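Local coordinates for glutathione S-transferase family protein (Populus trichocarpa, PDB 5F06) that binds glutathione and, as a Phi-class glutathione transferase, probably conjugates it to electrophilic substrates, at residues 135-140 with 179-184; 105-110 with 141-146; 153-158 with 195-200. All coordinates share one frame; numbering follows the deposited sequence.

How the interactions relate
All three contacts lie in the all-helical C-terminal domain of the glutathione transferase fold. Interactions 1 and 2 share helix 130-153 and adjoin one another, with centres about 10 Å apart: CD1 of Leu-140 lies 3.8 Å from CE2 of Tyr-107, and CG2 of Val-184 lies 3.6 Å from CD1 of Leu-144. Interaction 3, centred about 19 Å from interaction 1 and about 16 Å from interaction 2, joins the loop after the same helix to helix 189-198 and touches neither. Interaction 2 is the one beside the ligand, the side chain of Arg-106 coming within about 4 Å of a bound glutathione; interaction 3 lies away from the glutathione site.

Interaction 1 of 3, residues 135-140 with 179-184; sequences DNVEKL and TPAASV
Val-137 and Val-184 meet methyl to methyl, their CG1 atoms 3.6 Å apart, in the helical C-terminal domain of the glutathione transferase fold, where helix 130-153 packs on residues 179-184, which run into the short helix 183-186. Each branch of Val-137 has its own partner. CG1, set anti to the backbone N (chi1 161°), reaches Val-184, while CG2 lies 3.9 Å from CB of Ala-181, three residues before Val-184. Val-184 likewise divides its methyls, as its CG2 approaches CD2 of Leu-140 at 4.0 Å, the two side chains crossing at about a right angle. No hydrogen bond spans the contact, which is wholly apolar and largely buried.

Further out, Leu-176 of helix 170-176 touches both Ala-181 and Val-184, and Ile-114 of helix 90-120 touches Val-137, so these two helices also border the small cluster. The turn at 179-184 is organised by its own backbone: Ala-182 N donates to Thr-179 O, and Val-184 N to Ala-181 O, and both Ala-181 and Val-184 point their CB atoms toward residues 135-140. At the start of this turn the hydroxyl of Thr-179 also accepts a weak bond, 3.1 Å from Ala-181 N to Thr-179 OG1.

Interaction 2 of 3, residues 105-110 with 141-146; sequences HRYNPA and GKVLDI
The ring of Tyr-107 presents its edge to Leu-144, with CE2 3.7 Å from the CD2 methyl, which lies near the ring plane. Val-143 approaches the neighbouring ring atom CD2, its CG1 4.1 Å away and oblique to the plane, and its side chain crosses that of the tyrosine at about a right angle. The second methyl of Val-143, CG2, rests instead against the backbone, 3.7 Å from Arg-106 O. With chi1 at 175°, Val-143 has CG1 anti to its backbone N and CG2 beside that N, and this divides the two methyls between ring and carbonyl.

The Tyr-107 hydroxyl is hydrogen-bonded to Thr-173, which fixes the far end of the ring. Arg-106 begins toward Val-143 but leads away from it, and its guanidinium group binds Glu-65 and Gln-52 of the second subunit, beside bound glutathione.

The axes of the short segments 105-110 and 141-146 approach to 9.7 Å, with 145° between their directions. Helices 90-120 and 130-153 pair within the C-terminal domain, with helix 170-176 meeting the tyrosine hydroxyl and the second subunit lying against the Arg-106 side.

Interaction 3 of 3, residues 153-158 with 195-200; sequences STKYLA and WEDISS
Tyr-156 and Asp-197 are joined through their polar ends, with the tyrosine OH 2.7 Å from OD2 of the aspartate. The geometry makes this a weak hydrogen bond, and it is not settled that the proton goes there, since a water is also within reach of the tyrosine OH. The side chains cross at about a right angle, and the planes of ring and carboxylate are turned 57° apart. Asp-197 holds its CG anti to the backbone N (chi1 -178°), which places the carboxylate against the tyrosine OH.

Two waters reinforce the junction. One donates to both Lys-155 O and Asp-197 OD2, at 2.9 Å from OD2, and so ties the backbone of the loop to the same oxygen that meets the tyrosine. The other donates to Asp-197 OD1, 2.7 Å away, and is also hydrogen-bonded to Tyr-156 OH, so that both carboxylate oxygens are engaged. The ammonium of Lys-155 remains beyond salt-bridge range, with NZ 4.2 Å from Asp-197 OD2, but its charge may, where this position holds, favour the ionised carboxylate.

Farther along the ring from the OH, CG2 of Ile-198 lies at the ring edge near its plane, 3.9 Å from CE1 of Tyr-156, while Trp-194 of helix 189-198 also touches the tyrosine. The loop is held in shape by Thr-154, whose OG1 donates to Tyr-156 O at 2.7 Å and nearly in line with the C=O bond. Within 195-200, Trp-195 O accepts both the N-H and the hydroxyl of Ser-199, from opposite faces of its carbonyl plane.

In this way the loop between helices 130-153 and 164-167 is fastened to helix 189-198 through Asp-197 and Ile-198, as part of the all-helical C-terminal domain of the glutathione transferase fold.

Interaction 1 of 3, residues 135-140 with 179-184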
# COMPACT_ATOMS: atom_id res chain seq x y z
N ASP A 135 21.46 2.69 -5.56
CA ASP A 135 20.92 2.58 -4.21
C ASP A 135 19.68 1.69 -4.18
O ASP A 135 19.54 0.83 -3.31
CB ASP A 135 20.58 3.96 -3.67
CG ASP A 135 20.02 3.92 -2.27
OD1 ASP A 135 20.51 3.12 -1.45
OD2 ASP A 135 19.07 4.69 -2.00
N ASN A 136 18.78 1.89 -5.13
CA ASN A 136 17.51 1.17 -5.13
C ASN A 136 17.65 -0.24 -5.71
O ASN A 136 16.87 -1.13 -5.38
CB ASN A 136 16.46 1.97 -5.89
CG ASN A 136 15.93 3.14 -5.08
OD1 ASN A 136 15.11 2.97 -4.18
ND2 ASN A 136 16.41 4.34 -5.39
N VAL A 137 18.65 -0.44 -6.56
CA VAL A 137 18.97 -1.78 -7.03
C VAL A 137 19.43 -2.62 -5.84
O VAL A 137 19.10 -3.80 -5.73
CB VAL A 137 20.05 -1.76 -8.14
CG1 VAL A 137 20.72 -3.12 -8.31
CG2 VAL A 137 19.44 -1.31 -9.46
N GLU A 138 20.18 -1.99 -4.94
CA GLU A 138 20.62 -2.66 -3.72
C GLU A 138 19.42 -2.98 -2.83
O GLU A 138 19.31 -4.09 -2.30
CB GLU A 138 21.63 -1.78 -2.97
CG GLU A 138 22.22 -2.43 -1.73
CD GLU A 138 23.34 -1.59 -1.14
OE1 GLU A 138 23.05 -0.56 -0.51
OE2 GLU A 138 24.52 -1.97 -1.33
N LYS A 139 18.53 -2.01 -2.68
CA LYS A 139 17.33 -2.19 -1.87
C LYS A 139 16.42 -3.27 -2.46
O LYS A 139 15.90 -4.11 -1.73
CB LYS A 139 16.56 -0.88 -1.74
CG LYS A 139 17.24 0.14 -0.84
CD LYS A 139 16.48 1.46 -0.82
CE LYS A 139 17.11 2.44 0.16
NZ LYS A 139 16.49 3.79 0.09
N LEU A 140 16.23 -3.24 -3.77
CA LEU A 140 15.37 -4.22 -4.43
C LEU A 140 15.97 -5.61 -4.31
O LEU A 140 15.24 -6.59 -4.14
CB LEU A 140 15.16 -3.87 -5.90
CG LEU A 140 14.21 -4.80 -6.66
CD1 LEU A 140 12.86 -4.87 -5.99
CD2 LEU A 140 14.06 -4.34 -8.10
N THR A 179 16.05 -2.88 -18.68
CA THR A 179 17.22 -2.12 -18.27
C THR A 179 18.33 -3.04 -17.76
O THR A 179 18.12 -4.24 -17.58
CB THR A 179 16.86 -1.10 -17.15
OG1 THR A 179 16.77 -1.78 -15.89
CG2 THR A 179 15.55 -0.39 -17.45
N PRO A 180 19.53 -2.48 -17.52
CA PRO A 180 20.61 -3.29 -16.94
C PRO A 180 20.25 -3.84 -15.56
O PRO A 180 20.81 -4.85 -15.14
CB PRO A 180 21.78 -2.30 -16.85
CG PRO A 180 21.50 -1.28 -17.89
CD PRO A 180 20.00 -1.13 -17.90
N ALA A 181 19.32 -3.17 -14.87
CA ALA A 181 18.90 -3.60 -13.54
C ALA A 181 18.13 -4.92 -13.59
O ALA A 181 17.81 -5.49 -12.55
CB ALA A 181 18.05 -2.52 -12.89
N ALA A 182 17.84 -5.41 -14.79
CA ALA A 182 17.26 -6.74 -14.96
C ALA A 182 18.08 -7.81 -14.24
O ALA A 182 17.56 -8.88 -13.92
CB ALA A 182 17.16 -7.07 -16.44
N SER A 183 19.36 -7.53 -14.00
CA SER A 183 20.27 -8.48 -13.38
C SER A 183 19.81 -8.96 -12.00
O SER A 183 20.10 -10.09 -11.61
CB SER A 183 21.67 -7.87 -13.27
OG SER A 183 21.66 -6.65 -12.55
N VAL A 184 19.11 -8.11 -11.25
CA VAL A 184 18.68 -8.50 -9.90
C VAL A 184 17.66 -9.63 -9.98
O VAL A 184 17.58 -10.47 -9.08
CB VAL A 184 18.08 -7.32 -9.09
CG1 VAL A 184 19.10 -6.22 -8.94
CG2 VAL A 184 16.81 -6.78 -9.73

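Interaction 2 of 3, residues 105-110 with 141-146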
# COMPACT_ATOMS: atom_id res chain seq x y z
N HIS A 105 4.55 -1.78 0.09
CA HIS A 105 5.40 -1.11 1.08
C HIS A 105 6.87 -1.52 1.04
O HIS A 105 7.70 -0.89 1.69
CB HIS A 105 4.85 -1.34 2.48
CG HIS A 105 3.51 -0.71 2.70
ND1 HIS A 105 3.36 0.60 3.10
CD2 HIS A 105 2.26 -1.20 2.54
CE1 HIS A 105 2.07 0.88 3.20
NE2 HIS A 105 1.38 -0.20 2.86
N ARG A 106 7.18 -2.57 0.28
CA ARG A 106 8.55 -3.07 0.20
C ARG A 106 9.06 -3.18 -1.25
O ARG A 106 10.12 -2.66 -1.56
CB ARG A 106 8.65 -4.42 0.90
CG ARG A 106 8.23 -4.35 2.37
CD ARG A 106 8.53 -5.62 3.13
NE ARG A 106 8.22 -5.47 4.55
CZ ARG A 106 9.04 -4.94 5.45
NH1 ARG A 106 10.24 -4.49 5.09
NH2 ARG A 106 8.66 -4.85 6.72
N TYR A 107 8.30 -3.82 -2.13
CA TYR A 107 8.74 -3.98 -3.51
C TYR A 107 8.64 -2.66 -4.30
O TYR A 107 9.62 -2.22 -4.90
CB TYR A 107 7.93 -5.07 -4.21
CG TYR A 107 8.52 -5.56 -5.52
CD1 TYR A 107 8.18 -4.95 -6.73
CD2 TYR A 107 9.38 -6.65 -5.56
CE1 TYR A 107 8.71 -5.41 -7.93
CE2 TYR A 107 9.91 -7.11 -6.75
CZ TYR A 107 9.57 -6.49 -7.93
OH TYR A 107 10.10 -6.94 -9.12
N ASN A 108 7.47 -2.03 -4.29
CA ASN A 108 7.24 -0.87 -5.15
C ASN A 108 8.13 0.34 -4.82
O ASN A 108 8.62 1.00 -5.73
CB ASN A 108 5.78 -0.45 -5.11
CG ASN A 108 5.44 0.57 -6.18
OD1 ASN A 108 5.59 0.30 -7.38
ND2 ASN A 108 5.00 1.75 -5.77
N PRO A 109 8.33 0.63 -3.52
CA PRO A 109 9.17 1.79 -3.20
C PRO A 109 10.63 1.63 -3.64
O PRO A 109 11.33 2.62 -3.77
CB PRO A 109 9.08 1.88 -1.67
CG PRO A 109 7.84 1.15 -1.31
CD PRO A 109 7.73 0.05 -2.32
N ALA A 110 11.05 0.39 -3.88
CA ALA A 110 12.41 0.11 -4.32
C ALA A 110 12.52 0.05 -5.85
O ALA A 110 13.51 0.50 -6.41
CB ALA A 110 12.90 -1.20 -3.70
N GLY A 141 17.29 -5.70 -4.39
CA GLY A 141 17.98 -6.97 -4.26
C GLY A 141 17.69 -7.63 -2.93
O GLY A 141 17.51 -8.84 -2.85
N LYS A 142 17.62 -6.82 -1.87
CA LYS A 142 17.36 -7.35 -0.53
C LYS A 142 15.91 -7.81 -0.39
O LYS A 142 15.64 -8.81 0.27
CB LYS A 142 17.71 -6.29 0.52
CG LYS A 142 19.18 -6.32 0.91
CD LYS A 142 19.62 -5.04 1.60
CE LYS A 142 21.05 -5.16 2.09
NZ LYS A 142 21.70 -3.84 2.27
N VAL A 143 14.99 -7.09 -1.01
CA VAL A 143 13.61 -7.56 -1.08
C VAL A 143 13.58 -8.88 -1.86
O VAL A 143 12.92 -9.83 -1.45
CB VAL A 143 12.68 -6.53 -1.75
CG1 VAL A 143 11.27 -7.11 -1.91
CG2 VAL A 143 12.63 -5.25 -0.94
N LEU A 144 14.31 -8.92 -2.97
CA LEU A 144 14.28 -10.10 -3.83
C LEU A 144 14.98 -11.30 -3.20
O LEU A 144 14.73 -12.43 -3.61
CB LEU A 144 14.90 -9.79 -5.19
CG LEU A 144 14.06 -8.93 -6.14
CD1 LEU A 144 14.83 -8.67 -7.43
CD2 LEU A 144 12.71 -9.58 -6.46
N ASP A 145 15.85 -11.05 -2.23
CA ASP A 145 16.47 -12.15 -1.49
C ASP A 145 15.40 -12.89 -0.68
O ASP A 145 15.44 -14.12 -0.56
CB ASP A 145 17.56 -11.64 -0.55
CG ASP A 145 18.82 -11.20 -1.29
OD1 ASP A 145 19.01 -11.59 -2.46
OD2 ASP A 145 19.63 -10.48 -0.67
N ILE A 146 14.45 -12.15 -0.14
CA ILE A 146 13.34 -12.74 0.60
C ILE A 146 12.40 -13.46 -0.37
O ILE A 146 11.91 -14.55 -0.07
CB ILE A 146 12.56 -11.69 1.40
CG1 ILE A 146 13.48 -10.96 2.38
CG2 ILE A 146 11.38 -12.33 2.14
CD1 ILE A 146 14.08 -11.84 3.46

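Interaction 3 of 3, residues 153-158 with 195-200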
# COMPACT_ATOMS: atom_id res chain seq x y z
N SER A 153 9.79 -22.16 -1.77
CA SER A 153 8.82 -22.92 -1.00
C SER A 153 7.49 -23.09 -1.73
O SER A 153 6.88 -24.16 -1.71
CB SER A 153 8.58 -22.24 0.35
OG SER A 153 7.34 -22.63 0.91
N THR A 154 7.04 -22.02 -2.38
CA THR A 154 5.76 -22.00 -3.08
C THR A 154 5.94 -21.48 -4.50
O THR A 154 6.88 -20.73 -4.78
CB THR A 154 4.71 -21.14 -2.34
OG1 THR A 154 5.21 -19.81 -2.16
CG2 THR A 154 4.38 -21.74 -0.98
N LYS A 155 5.03 -21.86 -5.40
CA LYS A 155 5.15 -21.49 -6.81
C LYS A 155 5.07 -19.97 -7.00
O LYS A 155 5.77 -19.41 -7.85
CB LYS A 155 4.05 -22.16 -7.64
CG LYS A 155 4.30 -23.62 -7.95
CD LYS A 155 3.35 -24.15 -9.02
CE LYS A 155 3.54 -23.44 -10.36
NZ LYS A 155 4.97 -23.39 -10.79
N TYR A 156 4.22 -19.33 -6.21
CA TYR A 156 3.97 -17.90 -6.32
C TYR A 156 4.14 -17.28 -4.93
O TYR A 156 4.44 -17.99 -3.97
CB TYR A 156 2.58 -17.64 -6.91
CG TYR A 156 2.40 -18.31 -8.26
CD1 TYR A 156 2.81 -17.69 -9.43
CD2 TYR A 156 1.84 -19.58 -8.36
CE1 TYR A 156 2.66 -18.31 -10.67
CE2 TYR A 156 1.69 -20.21 -9.58
CZ TYR A 156 2.10 -19.57 -10.74
OH TYR A 156 1.96 -20.19 -11.96
N LEU A 157 3.97 -15.97 -4.81
CA LEU A 157 4.30 -15.28 -3.57
C LEU A 157 3.38 -15.64 -2.40
O LEU A 157 3.85 -15.80 -1.27
CB LEU A 157 4.29 -13.76 -3.77
CG LEU A 157 5.42 -13.16 -4.62
CD1 LEU A 157 5.15 -11.69 -4.87
CD2 LEU A 157 6.80 -13.34 -3.96
N ALA A 158 2.08 -15.78 -2.66
CA ALA A 158 1.12 -16.00 -1.58
C ALA A 158 0.85 -17.48 -1.33
O ALA A 158 0.16 -17.84 -0.37
CB ALA A 158 -0.18 -15.28 -1.88
N TRP A 195 9.19 -14.85 -12.55
CA TRP A 195 8.94 -13.75 -13.47
C TRP A 195 8.57 -14.24 -14.87
O TRP A 195 7.61 -13.76 -15.47
CB TRP A 195 10.16 -12.84 -13.57
CG TRP A 195 10.07 -11.90 -14.72
CD1 TRP A 195 10.83 -11.91 -15.84
CD2 TRP A 195 9.12 -10.84 -14.87
NE1 TRP A 195 10.43 -10.90 -16.69
CE2 TRP A 195 9.39 -10.23 -16.12
CE3 TRP A 195 8.09 -10.34 -14.08
CZ2 TRP A 195 8.65 -9.15 -16.59
CZ3 TRP A 195 7.36 -9.26 -14.55
CH2 TRP A 195 7.64 -8.67 -15.79
N GLU A 196 9.34 -15.19 -15.37
CA GLU A 196 9.12 -15.75 -16.70
C GLU A 196 7.75 -16.42 -16.77
O GLU A 196 7.10 -16.43 -17.82
CB GLU A 196 10.24 -16.72 -17.06
CG GLU A 196 11.58 -16.02 -17.29
CD GLU A 196 12.78 -16.94 -17.27
OE1 GLU A 196 12.65 -18.12 -16.85
OE2 GLU A 196 13.87 -16.48 -17.67
N ASP A 197 7.32 -16.97 -15.64
CA ASP A 197 6.00 -17.58 -15.52
C ASP A 197 4.89 -16.52 -15.61
O ASP A 197 4.08 -16.55 -16.54
CB ASP A 197 5.90 -18.35 -14.20
CG ASP A 197 4.56 -19.05 -14.00
OD1 ASP A 197 3.63 -18.85 -14.80
OD2 ASP A 197 4.45 -19.82 -13.02
N ILE A 198 4.84 -15.60 -14.65
CA ILE A 198 3.72 -14.68 -14.58
C ILE A 198 3.71 -13.71 -15.77
O ILE A 198 2.64 -13.31 -16.22
CB ILE A 198 3.72 -13.88 -13.24
CG1 ILE A 198 4.94 -12.96 -13.13
CG2 ILE A 198 3.64 -14.85 -12.06
CD1 ILE A 198 4.92 -12.04 -11.91
N SER A 199 4.88 -13.37 -16.30
CA SER A 199 4.95 -12.44 -17.43
C SER A 199 4.55 -13.09 -18.76
O SER A 199 4.38 -12.39 -19.77
CB SER A 199 6.36 -11.85 -17.54
OG SER A 199 7.33 -12.83 -17.89
N SER A 200 4.37 -14.41 -18.77
CA SER A 200 3.96 -15.12 -19.98
C SER A 200 2.48 -15.53 -19.94
O SER A 200 2.00 -16.18 -20.85
CB SER A 200 4.83 -16.36 -20.21
OG SER A 200 4.64 -17.33 -19.18
O HOH W 1 6.16 -19.42 -10.69
O HOH W 2 0.97 -18.69 -14.18